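Local coordinates for sporozoite surface protein 2 (Plasmodium vivax, PDB 4HQO) that probably acts as the adhesive surface receptor for gliding motility of the malaria sporozoite, through a metal-binding von Willebrand factor A domain and a thrombospondin repeat, at residues Asn59-Leu64 / Leu109-Lys114; Thr103-Ala108 / Val129-Asp134. The protein carries 4 engineered substitutions. All blocks are in the same frame, centred on the assembly; numbering follows the deposited sequence.

Contact 1 (Asn59-Leu64 / Leu109-Lys114); sequences NLYMNL and LDEVQK. With NA (sodium ion), chain G.
In the von Willebrand factor A domain, a sodium ion sits where the strand containing Tyr61 and Asn63 faces Glu111 on the helix laid over that side of the sheet. The phenol oxygen does most of the touching: Tyr61 OH lies 3.4 Å from Glu111 CB, and the two side chains cross at about a right angle. With CG of Tyr61 anti to the backbone nitrogen (chi1 163°), the ring extends across the gap to the helix. Tyr61 OH binds the sodium at 2.3 Å, the ion lying in the ring plane at its edge. Asn63, two residues along and on the same side of the strand, sends ND2 to Tyr61 OH at 2.8 Å, nearly in its own amide plane, so one oxygen takes both an N-H and the metal. The same ND2 packs 3.7 Å from Glu111 CG. Glu111 OE2 is met by Lys114 NZ at 3.1 Å in a salt bridge, the lysine coming from above the carboxylate plane. Glu71, on the edge strand 69-73, also binds the sodium. His115, further along the helix, sets its ring edge-to-face with Tyr61, while Val112 leans on Tyr22 of the neighbouring strand 19-26.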
loop_
_atom_site.group_PDB
_atom_site.type_symbol
_atom_site.label_atom_id
_atom_site.label_comp_id
_atom_site.label_asym_id
_atom_site.label_seq_id
_atom_site.Cartn_x
_atom_site.Cartn_y
_atom_site.Cartn_z
ATOM N N ASN A 59 -5.781 -3.560 2.077
ATOM C CA ASN A 59 -5.365 -4.388 3.209
ATOM C C ASN A 59 -5.149 -3.495 4.425
ATOM O O ASN A 59 -4.431 -2.490 4.362
ATOM C CB ASN A 59 -4.066 -5.146 2.922
ATOM C CG ASN A 59 -4.191 -6.156 1.784
ATOM O OD1 ASN A 59 -5.226 -6.259 1.107
ATOM N ND2 ASN A 59 -3.114 -6.902 1.562
ATOM N N LEU A 60 -5.768 -3.863 5.533
ATOM C CA LEU A 60 -5.726 -3.043 6.730
ATOM C C LEU A 60 -4.608 -3.492 7.674
ATOM O O LEU A 60 -4.390 -4.685 7.870
ATOM C CB LEU A 60 -7.088 -3.108 7.437
ATOM C CG LEU A 60 -7.260 -2.348 8.753
ATOM C CD1 LEU A 60 -7.158 -0.850 8.514
ATOM C CD2 LEU A 60 -8.603 -2.714 9.421
ATOM N N TYR A 61 -3.881 -2.524 8.220
ATOM C CA TYR A 61 -3.006 -2.756 9.364
ATOM C C TYR A 61 -3.566 -1.888 10.494
ATOM O O TYR A 61 -4.105 -0.808 10.241
ATOM C CB TYR A 61 -1.549 -2.400 9.043
ATOM C CG TYR A 61 -0.657 -2.220 10.262
ATOM C CD1 TYR A 61 -0.604 -1.003 10.929
ATOM C CD2 TYR A 61 0.150 -3.247 10.719
ATOM C CE1 TYR A 61 0.193 -0.818 12.021
ATOM C CE2 TYR A 61 0.967 -3.069 11.832
ATOM C CZ TYR A 61 0.981 -1.846 12.471
ATOM O OH TYR A 61 1.781 -1.626 13.567
ATOM N N MET A 62 -3.480 -2.359 11.731
ATOM C CA MET A 62 -4.007 -1.556 12.830
ATOM C C MET A 62 -3.130 -1.632 14.061
ATOM O O MET A 62 -2.716 -2.714 14.480
ATOM C CB MET A 62 -5.441 -1.952 13.158
ATOM C CG MET A 62 -6.151 -1.038 14.156
ATOM S SD MET A 62 -7.833 -1.683 14.464
ATOM C CE MET A 62 -8.669 -0.208 15.021
ATOM N N ASN A 63 -2.840 -0.463 14.625
ATOM C CA ASN A 63 -2.002 -0.356 15.809
ATOM C C ASN A 63 -2.677 0.533 16.835
ATOM O O ASN A 63 -3.212 1.602 16.504
ATOM C CB ASN A 63 -0.633 0.252 15.453
ATOM C CG ASN A 63 0.406 0.023 16.531
ATOM O OD1 ASN A 63 0.349 0.627 17.607
ATOM N ND2 ASN A 63 1.366 -0.850 16.247
ATOM N N LEU A 64 -2.623 0.101 18.085
ATOM C CA LEU A 64 -3.144 0.880 19.194
ATOM C C LEU A 64 -1.965 1.439 19.988
ATOM O O LEU A 64 -1.138 0.678 20.505
ATOM C CB LEU A 64 -3.980 -0.020 20.101
ATOM C CG LEU A 64 -4.628 0.649 21.318
ATOM C CD1 LEU A 64 -5.722 1.601 20.869
ATOM C CD2 LEU A 64 -5.199 -0.404 22.236
ATOM N N LEU A 109 4.078 5.252 14.517
ATOM C CA LEU A 109 4.464 5.682 13.176
ATOM C C LEU A 109 5.718 4.946 12.711
ATOM O O LEU A 109 5.876 4.644 11.526
ATOM C CB LEU A 109 4.687 7.192 13.149
ATOM C CG LEU A 109 3.444 8.075 13.212
ATOM C CD1 LEU A 109 3.829 9.453 13.710
ATOM C CD2 LEU A 109 2.783 8.166 11.831
ATOM N N ASP A 110 6.603 4.646 13.653
ATOM C CA ASP A 110 7.804 3.874 13.353
ATOM C C ASP A 110 7.492 2.449 12.897
ATOM O O ASP A 110 8.276 1.841 12.169
ATOM C CB ASP A 110 8.734 3.821 14.558
ATOM C CG ASP A 110 9.855 4.823 14.464
ATOM O OD1 ASP A 110 10.295 5.114 13.328
ATOM O OD2 ASP A 110 10.289 5.320 15.526
ATOM N N GLU A 111 6.370 1.904 13.351
ATOM C CA GLU A 111 5.950 0.591 12.868
ATOM C C GLU A 111 5.733 0.633 11.355
ATOM O O GLU A 111 6.100 -0.302 10.637
ATOM C CB GLU A 111 4.685 0.105 13.585
ATOM C CG GLU A 111 4.841 -0.070 15.091
ATOM C CD GLU A 111 5.689 -1.272 15.499
ATOM O OE1 GLU A 111 5.683 -1.609 16.702
ATOM O OE2 GLU A 111 6.352 -1.888 14.642
ATOM N N VAL A 112 5.171 1.735 10.867
ATOM C CA VAL A 112 4.987 1.892 9.426
ATOM C C VAL A 112 6.318 1.951 8.707
ATOM O O VAL A 112 6.479 1.314 7.664
ATOM C CB VAL A 112 4.151 3.131 9.073
ATOM C CG1 VAL A 112 3.853 3.150 7.573
ATOM C CG2 VAL A 112 2.852 3.115 9.858
ATOM N N GLN A 113 7.271 2.698 9.274
ATOM C CA GLN A 113 8.627 2.763 8.731
ATOM C C GLN A 113 9.204 1.374 8.591
ATOM O O GLN A 113 9.795 1.037 7.568
ATOM C CB GLN A 113 9.545 3.548 9.669
ATOM C CG GLN A 113 9.385 5.027 9.578
ATOM C CD GLN A 113 10.226 5.610 8.472
ATOM O OE1 GLN A 113 9.995 5.348 7.289
ATOM N NE2 GLN A 113 11.219 6.402 8.849
ATOM N N LYS A 114 9.049 0.584 9.650
ATOM C CA LYS A 114 9.568 -0.780 9.694
ATOM C C LYS A 114 8.976 -1.650 8.568
ATOM O O LYS A 114 9.661 -2.501 8.005
ATOM C CB LYS A 114 9.250 -1.381 11.061
ATOM C CG LYS A 114 10.163 -2.489 11.527
ATOM C CD LYS A 114 9.795 -2.884 12.961
ATOM C CE LYS A 114 9.753 -1.660 13.884
ATOM N NZ LYS A 114 9.340 -1.990 15.280
HETATM NA NA NA G . 3.343 -3.277 13.882
#

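Contact 2 (Thr103-Ala108 / Val129-Asp134). Engineered in segment 103-108: Ser104 (natural residue Asn). With MG (magnesium ion), chain E.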
loop_
_atom_site.group_PDB
_atom_site.type_symbol
_atom_site.label_atom_id
_atom_site.label_comp_id
_atom_site.label_asym_id
_atom_site.label_seq_id
_atom_site.Cartn_x
_atom_site.Cartn_y
_atom_site.Cartn_z
ATOM N N THR A 103 1.441 8.594 25.429
ATOM C CA THR A 103 1.080 8.576 24.008
ATOM C C THR A 103 2.272 8.267 23.096
ATOM O O THR A 103 2.945 9.178 22.614
ATOM C CB THR A 103 0.474 9.931 23.602
ATOM O OG1 THR A 103 -0.456 10.357 24.607
ATOM C CG2 THR A 103 -0.233 9.831 22.250
ATOM N N SER A 104 2.526 6.981 22.870
ATOM C CA SER A 104 3.650 6.538 22.051
ATOM C C SER A 104 3.412 6.739 20.546
ATOM O O SER A 104 3.392 5.779 19.766
ATOM C CB SER A 104 3.936 5.067 22.333
ATOM O OG SER A 104 4.406 4.892 23.654
ATOM N N MET A 105 3.245 7.988 20.133
ATOM C CA MET A 105 2.846 8.255 18.750
ATOM C C MET A 105 3.994 7.999 17.765
ATOM O O MET A 105 3.785 7.471 16.678
ATOM C CB MET A 105 2.326 9.686 18.611
ATOM C CG MET A 105 1.882 10.049 17.211
ATOM S SD MET A 105 1.444 11.786 17.056
ATOM C CE MET A 105 0.085 11.878 18.221
ATOM N N THR A 106 5.204 8.376 18.159
ATOM C CA THR A 106 6.389 8.173 17.327
ATOM C C THR A 106 6.610 6.675 17.102
ATOM O O THR A 106 6.894 6.249 15.991
ATOM C CB THR A 106 7.636 8.794 17.982
ATOM O OG1 THR A 106 7.475 10.217 18.052
ATOM C CG2 THR A 106 8.926 8.438 17.202
ATOM N N ALA A 107 6.464 5.878 18.157
ATOM C CA ALA A 107 6.639 4.426 18.042
ATOM C C ALA A 107 5.608 3.766 17.107
ATOM O O ALA A 107 5.940 2.846 16.360
ATOM C CB ALA A 107 6.638 3.763 19.430
ATOM N N ALA A 108 4.368 4.242 17.131
ATOM C CA ALA A 108 3.343 3.700 16.232
ATOM C C ALA A 108 3.679 4.013 14.770
ATOM O O ALA A 108 3.587 3.149 13.895
ATOM C CB ALA A 108 1.969 4.252 16.596
ATOM N N VAL A 129 -1.428 6.179 5.660
ATOM C CA VAL A 129 -1.530 6.147 7.113
ATOM C C VAL A 129 -2.703 6.990 7.569
ATOM O O VAL A 129 -2.819 8.161 7.200
ATOM C CB VAL A 129 -0.265 6.670 7.809
ATOM C CG1 VAL A 129 -0.482 6.688 9.322
ATOM C CG2 VAL A 129 0.943 5.808 7.453
ATOM N N ILE A 130 -3.581 6.399 8.368
ATOM C CA ILE A 130 -4.606 7.194 9.027
ATOM C C ILE A 130 -4.252 7.286 10.506
ATOM O O ILE A 130 -4.219 6.279 11.209
ATOM C CB ILE A 130 -6.007 6.595 8.829
ATOM C CG1 ILE A 130 -6.368 6.587 7.341
ATOM C CG2 ILE A 130 -7.042 7.381 9.619
ATOM C CD1 ILE A 130 -7.764 6.068 7.068
ATOM N N LEU A 131 -3.952 8.499 10.961
ATOM C CA LEU A 131 -3.540 8.724 12.342
ATOM C C LEU A 131 -4.686 9.354 13.130
ATOM O O LEU A 131 -5.072 10.493 12.867
ATOM C CB LEU A 131 -2.295 9.624 12.378
ATOM C CG LEU A 131 -1.766 10.041 13.754
ATOM C CD1 LEU A 131 -1.236 8.840 14.537
ATOM C CD2 LEU A 131 -0.683 11.121 13.587
ATOM N N MET A 132 -5.241 8.605 14.084
ATOM C CA MET A 132 -6.336 9.112 14.908
ATOM C C MET A 132 -5.803 9.512 16.271
ATOM O O MET A 132 -5.380 8.648 17.037
ATOM C CB MET A 132 -7.421 8.046 15.093
ATOM C CG MET A 132 -8.181 7.709 13.841
ATOM S SD MET A 132 -9.343 6.355 14.096
ATOM C CE MET A 132 -10.255 6.944 15.486
ATOM N N THR A 133 -5.842 10.805 16.585
ATOM C CA THR A 133 -5.219 11.293 17.813
ATOM C C THR A 133 -5.793 12.639 18.276
ATOM O O THR A 133 -6.429 13.346 17.494
ATOM C CB THR A 133 -3.685 11.407 17.624
ATOM O OG1 THR A 133 -3.052 11.770 18.860
ATOM C CG2 THR A 133 -3.357 12.449 16.546
ATOM N N ASP A 134 -5.585 12.973 19.552
ATOM C CA ASP A 134 -5.852 14.323 20.052
ATOM C C ASP A 134 -4.635 15.237 19.860
ATOM O O ASP A 134 -4.677 16.422 20.172
ATOM C CB ASP A 134 -6.275 14.310 21.529
ATOM C CG ASP A 134 -5.174 13.820 22.463
ATOM O OD1 ASP A 134 -4.046 13.512 22.001
ATOM O OD2 ASP A 134 -5.446 13.750 23.680
HETATM MG MG MG E . -2.321 11.273 25.331
HETATM O O HOH W 1 -2.603 11.594 23.213
HETATM O O HOH W 2 -1.018 12.831 25.960
HETATM O O HOH W 3 -2.280 10.849 27.472
#
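Met105 lies across both Leu131 and Thr133, crossing each of these strand side chains at about a right angle. Its chain runs straight out from the first turn of the helix, extended through chi1 and chi2 (-180° and -174°), and bends only at the last torsion (chi3 -61°), which lays the methyl against Thr133 and leaves the sulfur beside Leu131. Met105 SD is 4.1 Å from Leu131 CD2, an ordinary apolar touch. The methyl end is closer: Met105 CE comes to 3.2 Å from Thr133 OG1, with Thr133 CB and CG2 behind it. That hydroxyl is hydrogen-bonded to Asp26 and to the backbone of Gly135, so the methyl lies against an oxygen already held in place. Just before the helix, Thr103 turns OG1 to the magnesium at 2.2 Å, and Ser28 and Ser30 bind the same ion, as in the metal-ion-dependent adhesion site (MIDAS) of this fold. Three waters complete the six ligands. One of them, itself 2.2 Å from the metal, donates to Asp134 OD1 at 2.7 Å, so this carboxylate reaches the ion through water. Phe65 and Pro137 also pack on Met105. The chemistry thus changes over a few residues, from thioether and methyl contacts on the sheet to oxygen ligands at its end, where the second-shell Asp134 would probably polarise the bound water.

In the fold
Both contacts press helix 105-117 onto one face of the same mixed sheet, contact 1 through strand 58-65 and contact 2 through the inner strand 126-133. Their centres are 10 Å apart, and they meet directly where Val112 CG1 packs 3.9 Å from Val129 CG2. Both are buried; all touching residues of contact 2 are, while Glu111 in contact 1 is partly exposed and also touches Thr69 of the edge strand 69-73. The chemistry follows: contact 1 gathers polar and charged groups near a sodium ion, while contact 2 is mainly apolar, with its magnesium at the end of the sheet. Along the chain the segments of the two contacts alternate, all within the von Willebrand factor A domain.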